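Local coordinates for protein ribonucleoside-diphosphate reductase (Pseudomonas aeruginosa, PDB 5IM3) that probably reduces ribonucleoside diphosphates to the deoxyribonucleotides needed for DNA synthesis, binding dATP as an allosteric effector, at residues S220-L231 / D292-Q301. Sequence-based numbering, arbitrary orientation.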
ATOM      1  N   SER A 220     -39.433 -22.776  20.088  1.00 72.95           N
ATOM      2  CA  SER A 220     -38.706 -22.152  21.187  1.00 71.33           C
ATOM      3  C   SER A 220     -39.555 -22.122  22.450  1.00 68.78           C
ATOM      4  O   SER A 220     -39.068 -22.429  23.544  1.00 67.68           O
ATOM      5  CB  SER A 220     -38.269 -20.740  20.795  1.00 72.53           C
ATOM      6  OG  SER A 220     -37.674 -20.067  21.894  1.00 70.08           O
ATOM      7  N   TYR A 221     -40.833 -21.759  22.318  1.00 64.98           N
ATOM      8  CA  TYR A 221     -41.735 -21.826  23.464  1.00 63.05           C
ATOM      9  C   TYR A 221     -41.886 -23.260  23.949  1.00 63.03           C
ATOM     10  O   TYR A 221     -41.885 -23.519  25.157  1.00 62.08           O
ATOM     11  CB  TYR A 221     -43.100 -21.242  23.099  1.00 63.34           C
ATOM     12  CG  TYR A 221     -43.058 -19.821  22.585  1.00 63.78           C
ATOM     13  CD1 TYR A 221     -42.821 -18.755  23.443  1.00 62.90           C
ATOM     14  CD2 TYR A 221     -43.271 -19.545  21.241  1.00 67.04           C
ATOM     15  CE1 TYR A 221     -42.787 -17.455  22.976  1.00 63.87           C
ATOM     16  CE2 TYR A 221     -43.240 -18.249  20.764  1.00 68.32           C
ATOM     17  CZ  TYR A 221     -42.998 -17.208  21.635  1.00 66.40           C
ATOM     18  OH  TYR A 221     -42.968 -15.918  21.161  1.00 69.70           O
ATOM     19  N   VAL A 222     -42.013 -24.208  23.016  1.00 66.42           N
ATOM     20  CA  VAL A 222     -42.130 -25.615  23.391  1.00 66.25           C
ATOM     21  C   VAL A 222     -40.879 -26.072  24.124  1.00 64.57           C
ATOM     22  O   VAL A 222     -40.953 -26.820  25.106  1.00 62.77           O
ATOM     23  CB  VAL A 222     -42.395 -26.481  22.144  1.00 68.76           C
ATOM     24  CG1 VAL A 222     -42.534 -27.950  22.532  1.00 67.34           C
ATOM     25  CG2 VAL A 222     -43.635 -25.996  21.401  1.00 70.77           C
ATOM     26  N   THR A 223     -39.710 -25.644  23.648  1.00 67.19           N
ATOM     27  CA  THR A 223     -38.460 -26.037  24.290  1.00 66.70           C
ATOM     28  C   THR A 223     -38.399 -25.528  25.726  1.00 65.10           C
ATOM     29  O   THR A 223     -37.985 -26.259  26.633  1.00 64.73           O
ATOM     30  CB  THR A 223     -37.274 -25.511  23.483  1.00 67.46           C
ATOM     31  OG1 THR A 223     -37.419 -25.894  22.109  1.00 70.09           O
ATOM     32  CG2 THR A 223     -35.970 -26.073  24.020  1.00 67.47           C
ATOM     33  N   ALA A 224     -38.814 -24.279  25.950  1.00 59.38           N
ATOM     34  CA  ALA A 224     -38.795 -23.722  27.300  1.00 56.43           C
ATOM     35  C   ALA A 224     -39.776 -24.449  28.211  1.00 54.83           C
ATOM     36  O   ALA A 224     -39.465 -24.726  29.375  1.00 52.39           O
ATOM     37  CB  ALA A 224     -39.117 -22.230  27.255  1.00 56.97           C
ATOM     38  N   ARG A 225     -40.968 -24.767  27.700  1.00 58.22           N
ATOM     39  CA  ARG A 225     -41.973 -25.423  28.529  1.00 58.59           C
ATOM     40  C   ARG A 225     -41.536 -26.824  28.934  1.00 59.53           C
ATOM     41  O   ARG A 225     -41.876 -27.284  30.030  1.00 60.47           O
ATOM     42  CB  ARG A 225     -43.308 -25.460  27.790  1.00 58.21           C
ATOM     43  CG  ARG A 225     -43.875 -24.077  27.526  1.00 57.86           C
ATOM     44  CD  ARG A 225     -45.091 -24.126  26.630  1.00 60.30           C
ATOM     45  NE  ARG A 225     -45.460 -22.800  26.150  1.00 60.59           N
ATOM     46  CZ  ARG A 225     -46.512 -22.546  25.379  1.00 64.30           C
ATOM     47  NH1 ARG A 225     -47.317 -23.531  24.992  1.00 65.90           N
ATOM     48  NH2 ARG A 225     -46.761 -21.304  24.993  1.00 65.43           N
ATOM     49  N   LEU A 226     -40.776 -27.510  28.079  1.00 60.41           N
ATOM     50  CA  LEU A 226     -40.256 -28.823  28.441  1.00 61.77           C
ATOM     51  C   LEU A 226     -39.176 -28.712  29.511  1.00 62.93           C
ATOM     52  O   LEU A 226     -39.173 -29.481  30.480  1.00 62.18           O
ATOM     53  CB  LEU A 226     -39.720 -29.532  27.198  1.00 62.44           C
ATOM     54  CG  LEU A 226     -40.767 -29.854  26.125  1.00 64.40           C
ATOM     55  CD1 LEU A 226     -40.106 -30.350  24.846  1.00 63.68           C
ATOM     56  CD2 LEU A 226     -41.770 -30.876  26.641  1.00 63.46           C
ATOM     57  N   LEU A 227     -38.251 -27.761  29.355  1.00 63.14           N
ATOM     58  CA  LEU A 227     -37.216 -27.554  30.362  1.00 63.47           C
ATOM     59  C   LEU A 227     -37.814 -27.218  31.721  1.00 63.37           C
ATOM     60  O   LEU A 227     -37.228 -27.550  32.758  1.00 63.48           O
ATOM     61  CB  LEU A 227     -36.269 -26.438  29.913  1.00 62.60           C
ATOM     62  CG  LEU A 227     -35.184 -26.013  30.906  1.00 62.54           C
ATOM     63  CD1 LEU A 227     -34.281 -27.189  31.262  1.00 61.52           C
ATOM     64  CD2 LEU A 227     -34.368 -24.855  30.339  1.00 62.01           C
ATOM     65  N   MET A 228     -38.974 -26.558  31.738  1.00 66.45           N
ATOM     66  CA  MET A 228     -39.607 -26.187  32.997  1.00 65.72           C
ATOM     67  C   MET A 228     -39.884 -27.402  33.872  1.00 66.55           C
ATOM     68  O   MET A 228     -39.954 -27.278  35.101  1.00 65.99           O
ATOM     69  CB  MET A 228     -40.907 -25.437  32.712  1.00 67.14           C
ATOM     70  CG  MET A 228     -41.454 -24.657  33.894  1.00 69.22           C
ATOM     71  SD  MET A 228     -40.600 -23.090  34.137  1.00 69.95           S
ATOM     72  CE  MET A 228     -41.110 -22.216  32.653  1.00 69.93           C
ATOM     73  N   ASP A 229     -40.047 -28.580  33.264  1.00 67.29           N
ATOM     74  CA  ASP A 229     -40.336 -29.778  34.044  1.00 68.07           C
ATOM     75  C   ASP A 229     -39.187 -30.107  34.990  1.00 68.63           C
ATOM     76  O   ASP A 229     -39.415 -30.537  36.127  1.00 68.29           O
ATOM     77  CB  ASP A 229     -40.616 -30.954  33.107  1.00 70.03           C
ATOM     78  CG  ASP A 229     -41.483 -32.019  33.749  1.00 71.33           C
ATOM     79  OD1 ASP A 229     -42.485 -31.660  34.405  1.00 71.62           O
ATOM     80  OD2 ASP A 229     -41.163 -33.217  33.597  1.00 72.62           O
ATOM     81  N   THR A 230     -37.945 -29.909  34.540  1.00 69.13           N
ATOM     82  CA  THR A 230     -36.797 -30.121  35.417  1.00 69.22           C
ATOM     83  C   THR A 230     -36.767 -29.089  36.535  1.00 66.50           C
ATOM     84  O   THR A 230     -36.430 -29.414  37.680  1.00 67.34           O
ATOM     85  CB  THR A 230     -35.494 -30.062  34.617  1.00 70.77           C
ATOM     86  OG1 THR A 230     -35.556 -30.983  33.524  1.00 71.81           O
ATOM     87  CG2 THR A 230     -34.301 -30.412  35.501  1.00 71.74           C
ATOM     88  N   LEU A 231     -37.108 -27.838  36.218  1.00 65.00           N
ATOM     89  CA  LEU A 231     -37.103 -26.787  37.229  1.00 63.47           C
ATOM     90  C   LEU A 231     -38.139 -27.057  38.314  1.00 62.31           C
ATOM     91  O   LEU A 231     -37.856 -26.898  39.507  1.00 60.93           O
ATOM     92  CB  LEU A 231     -37.361 -25.430  36.572  1.00 62.43           C
ATOM     93  CG  LEU A 231     -36.159 -24.714  35.945  1.00 60.59           C
ATOM     94  CD1 LEU A 231     -35.511 -25.546  34.852  1.00 61.67           C
ATOM     95  CD2 LEU A 231     -36.594 -23.360  35.403  1.00 59.78           C
ATOM     96  N   ASP A 292     -46.049 -18.902  32.692  1.00 70.73           N
ATOM     97  CA  ASP A 292     -44.854 -19.678  32.377  1.00 72.19           C
ATOM     98  C   ASP A 292     -44.804 -20.049  30.901  1.00 71.70           C
ATOM     99  O   ASP A 292     -43.717 -20.239  30.343  1.00 69.73           O
ATOM    100  CB  ASP A 292     -44.803 -20.942  33.237  1.00 74.92           C
ATOM    101  CG  ASP A 292     -44.261 -20.684  34.628  1.00 77.51           C
ATOM    102  OD1 ASP A 292     -44.015 -19.507  34.970  1.00 77.17           O
ATOM    103  OD2 ASP A 292     -44.083 -21.662  35.385  1.00 79.01           O
ATOM    104  N   GLN A 293     -45.965 -20.161  30.253  1.00 73.46           N
ATOM    105  CA  GLN A 293     -46.012 -20.500  28.837  1.00 75.20           C
ATOM    106  C   GLN A 293     -45.456 -19.393  27.949  1.00 73.77           C
ATOM    107  O   GLN A 293     -45.207 -19.641  26.764  1.00 74.47           O
ATOM    108  CB  GLN A 293     -47.454 -20.815  28.425  1.00 78.23           C
ATOM    109  CG  GLN A 293     -48.163 -21.844  29.306  1.00 78.50           C
ATOM    110  CD  GLN A 293     -47.453 -23.184  29.339  1.00 79.15           C
ATOM    111  OE1 GLN A 293     -46.437 -23.343  30.015  1.00 79.94           O
ATOM    112  NE2 GLN A 293     -47.982 -24.155  28.603  1.00 81.72           N
ATOM    113  N   GLN A 294     -45.250 -18.190  28.489  1.00 64.97           N
ATOM    114  CA  GLN A 294     -44.777 -17.065  27.692  1.00 64.70           C
ATOM    115  C   GLN A 294     -43.299 -17.165  27.343  1.00 61.69           C
ATOM    116  O   GLN A 294     -42.850 -16.481  26.419  1.00 62.06           O
ATOM    117  CB  GLN A 294     -45.021 -15.750  28.439  1.00 63.59           C
ATOM    118  CG  GLN A 294     -46.467 -15.513  28.845  1.00 65.97           C
ATOM    119  CD  GLN A 294     -46.619 -14.353  29.809  1.00 65.42           C
ATOM    120  OE1 GLN A 294     -45.631 -13.773  30.264  1.00 63.07           O
ATOM    121  NE2 GLN A 294     -47.862 -14.010  30.129  1.00 66.77           N
ATOM    122  N   PHE A 295     -42.544 -18.004  28.044  1.00 60.32           N
ATOM    123  CA  PHE A 295     -41.090 -17.952  27.986  1.00 58.73           C
ATOM    124  C   PHE A 295     -40.549 -18.542  26.692  1.00 59.93           C
ATOM    125  O   PHE A 295     -40.954 -19.631  26.271  1.00 61.08           O
ATOM    126  CB  PHE A 295     -40.483 -18.697  29.173  1.00 58.46           C
ATOM    127  CG  PHE A 295     -40.456 -17.898  30.439  1.00 58.75           C
ATOM    128  CD1 PHE A 295     -39.598 -16.821  30.570  1.00 57.55           C
ATOM    129  CD2 PHE A 295     -41.278 -18.230  31.501  1.00 57.47           C
ATOM    130  CE1 PHE A 295     -39.565 -16.083  31.734  1.00 55.04           C
ATOM    131  CE2 PHE A 295     -41.250 -17.497  32.668  1.00 57.39           C
ATOM    132  CZ  PHE A 295     -40.394 -16.422  32.785  1.00 56.27           C
ATOM    133  N   THR A 296     -39.630 -17.814  26.068  1.00 62.66           N
ATOM    134  CA  THR A 296     -38.748 -18.384  25.067  1.00 64.24           C
ATOM    135  C   THR A 296     -37.648 -19.187  25.757  1.00 65.93           C
ATOM    136  O   THR A 296     -37.380 -19.023  26.952  1.00 63.20           O
ATOM    137  CB  THR A 296     -38.125 -17.286  24.205  1.00 64.74           C
ATOM    138  OG1 THR A 296     -37.296 -16.449  25.024  1.00 64.55           O
ATOM    139  CG2 THR A 296     -39.205 -16.437  23.554  1.00 65.81           C
ATOM    140  N   TYR A 297     -37.010 -20.069  24.987  1.00 68.51           N
ATOM    141  CA  TYR A 297     -35.940 -20.890  25.544  1.00 69.36           C
ATOM    142  C   TYR A 297     -34.800 -20.023  26.062  1.00 68.00           C
ATOM    143  O   TYR A 297     -34.245 -20.285  27.137  1.00 66.00           O
ATOM    144  CB  TYR A 297     -35.440 -21.874  24.488  1.00 73.61           C
ATOM    145  CG  TYR A 297     -34.377 -22.826  24.980  1.00 75.24           C
ATOM    146  CD1 TYR A 297     -34.580 -23.595  26.118  1.00 75.34           C
ATOM    147  CD2 TYR A 297     -33.179 -22.972  24.293  1.00 77.06           C
ATOM    148  CE1 TYR A 297     -33.613 -24.474  26.569  1.00 76.10           C
ATOM    149  CE2 TYR A 297     -32.206 -23.850  24.735  1.00 78.52           C
ATOM    150  CZ  TYR A 297     -32.429 -24.598  25.873  1.00 78.15           C
ATOM    151  OH  TYR A 297     -31.466 -25.474  26.318  1.00 79.68           O
ATOM    152  N   LEU A 298     -34.446 -18.972  25.320  1.00 66.78           N
ATOM    153  CA  LEU A 298     -33.361 -18.099  25.748  1.00 63.18           C
ATOM    154  C   LEU A 298     -33.747 -17.311  26.992  1.00 62.28           C
ATOM    155  O   LEU A 298     -32.916 -17.098  27.881  1.00 60.23           O
ATOM    156  CB  LEU A 298     -32.976 -17.156  24.612  1.00 63.45           C
ATOM    157  CG  LEU A 298     -31.871 -16.145  24.927  1.00 64.96           C
ATOM    158  CD1 LEU A 298     -30.579 -16.856  25.299  1.00 64.21           C
ATOM    159  CD2 LEU A 298     -31.649 -15.209  23.750  1.00 64.14           C
ATOM    160  N   GLY A 299     -35.002 -16.868  27.074  1.00 63.84           N
ATOM    161  CA  GLY A 299     -35.425 -16.095  28.229  1.00 62.27           C
ATOM    162  C   GLY A 299     -35.386 -16.897  29.516  1.00 60.76           C
ATOM    163  O   GLY A 299     -34.942 -16.401  30.555  1.00 60.95           O
ATOM    164  N   LEU A 300     -35.841 -18.149  29.464  1.00 56.52           N
ATOM    165  CA  LEU A 300     -35.848 -18.983  30.661  1.00 56.97           C
ATOM    166  C   LEU A 300     -34.435 -19.389  31.057  1.00 58.74           C
ATOM    167  O   LEU A 300     -34.083 -19.356  32.241  1.00 56.49           O
ATOM    168  CB  LEU A 300     -36.718 -20.221  30.434  1.00 56.56           C
ATOM    169  CG  LEU A 300     -36.943 -21.122  31.653  1.00 55.65           C
ATOM    170  CD1 LEU A 300     -37.686 -20.369  32.738  1.00 52.66           C
ATOM    171  CD2 LEU A 300     -37.704 -22.394  31.267  1.00 58.45           C
ATOM    172  N   GLN A 301     -33.617 -19.788  30.078  1.00 68.28           N
ATOM    173  CA  GLN A 301     -32.207 -20.051  30.343  1.00 71.31           C
ATOM    174  C   GLN A 301     -31.554 -18.880  31.064  1.00 66.72           C
ATOM    175  O   GLN A 301     -30.807 -19.073  32.029  1.00 65.82           O
ATOM    176  CB  GLN A 301     -31.475 -20.335  29.030  1.00 76.97           C
ATOM    177  CG  GLN A 301     -31.446 -21.800  28.634  1.00 82.61           C
ATOM    178  CD  GLN A 301     -30.331 -22.564  29.323  1.00 85.38           C
ATOM    179  OE1 GLN A 301     -30.487 -23.039  30.450  1.00 84.08           O
ATOM    180  NE2 GLN A 301     -29.192 -22.684  28.645  1.00 87.14           N
TER
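Leu300 and Tyr297, one turn apart at the start of helix 297-307, enter two adjoining holes on helix 219-239 as knobs. The two helix segments run at 34° to each other with axes 8.6 Å apart. Leu300 sits among Ala224, Leu227, Met228 and Leu231; its CD2 lies 3.7 Å from Met228 CE, while CD1 meets CD2 of Leu231 tip to tip. The bends at chi2 and chi3 of Met228 fold its methyl back against Leu300, with CB of Asp292 also close by. Tyr297 fits among Ser220, Thr223, Ala224 and Leu227. With CG of Tyr297 anti to the backbone N, one ring face receives CG2 of Thr223, 3.8 Å from the centroid, in a CH-pi contact, and Leu227 CD2 packs near CE1. At the helix start, Tyr297 N gives a nearly straight hydrogen bond to Ser220 OG (3.2 Å, 171°), and Thr296 OG1 caps Gly299 N. Ahead of that helix start, Gln293 is crossed at about a right angle by the extended Arg225 side chain, whose guanidinium stacks on the amide with the planes 24° apart. NE and NH2, on the same flank of the guanidinium, both donate to Gln293 O, at 3.2 and 2.9 Å; NE approaches on a lone pair in the carbonyl plane, whereas NH2 is tilted from that plane. The second ATP-cone region and the all-alpha domain are thus joined by knobs-into-holes packing flanked by directed hydrogen bonds. Among them are those of Arg225, whose NH1 also bonds to Ala172 O and Glu174 O; held by backbone carbonyls, the guanidinium would probably spread its charge over neutral dipoles.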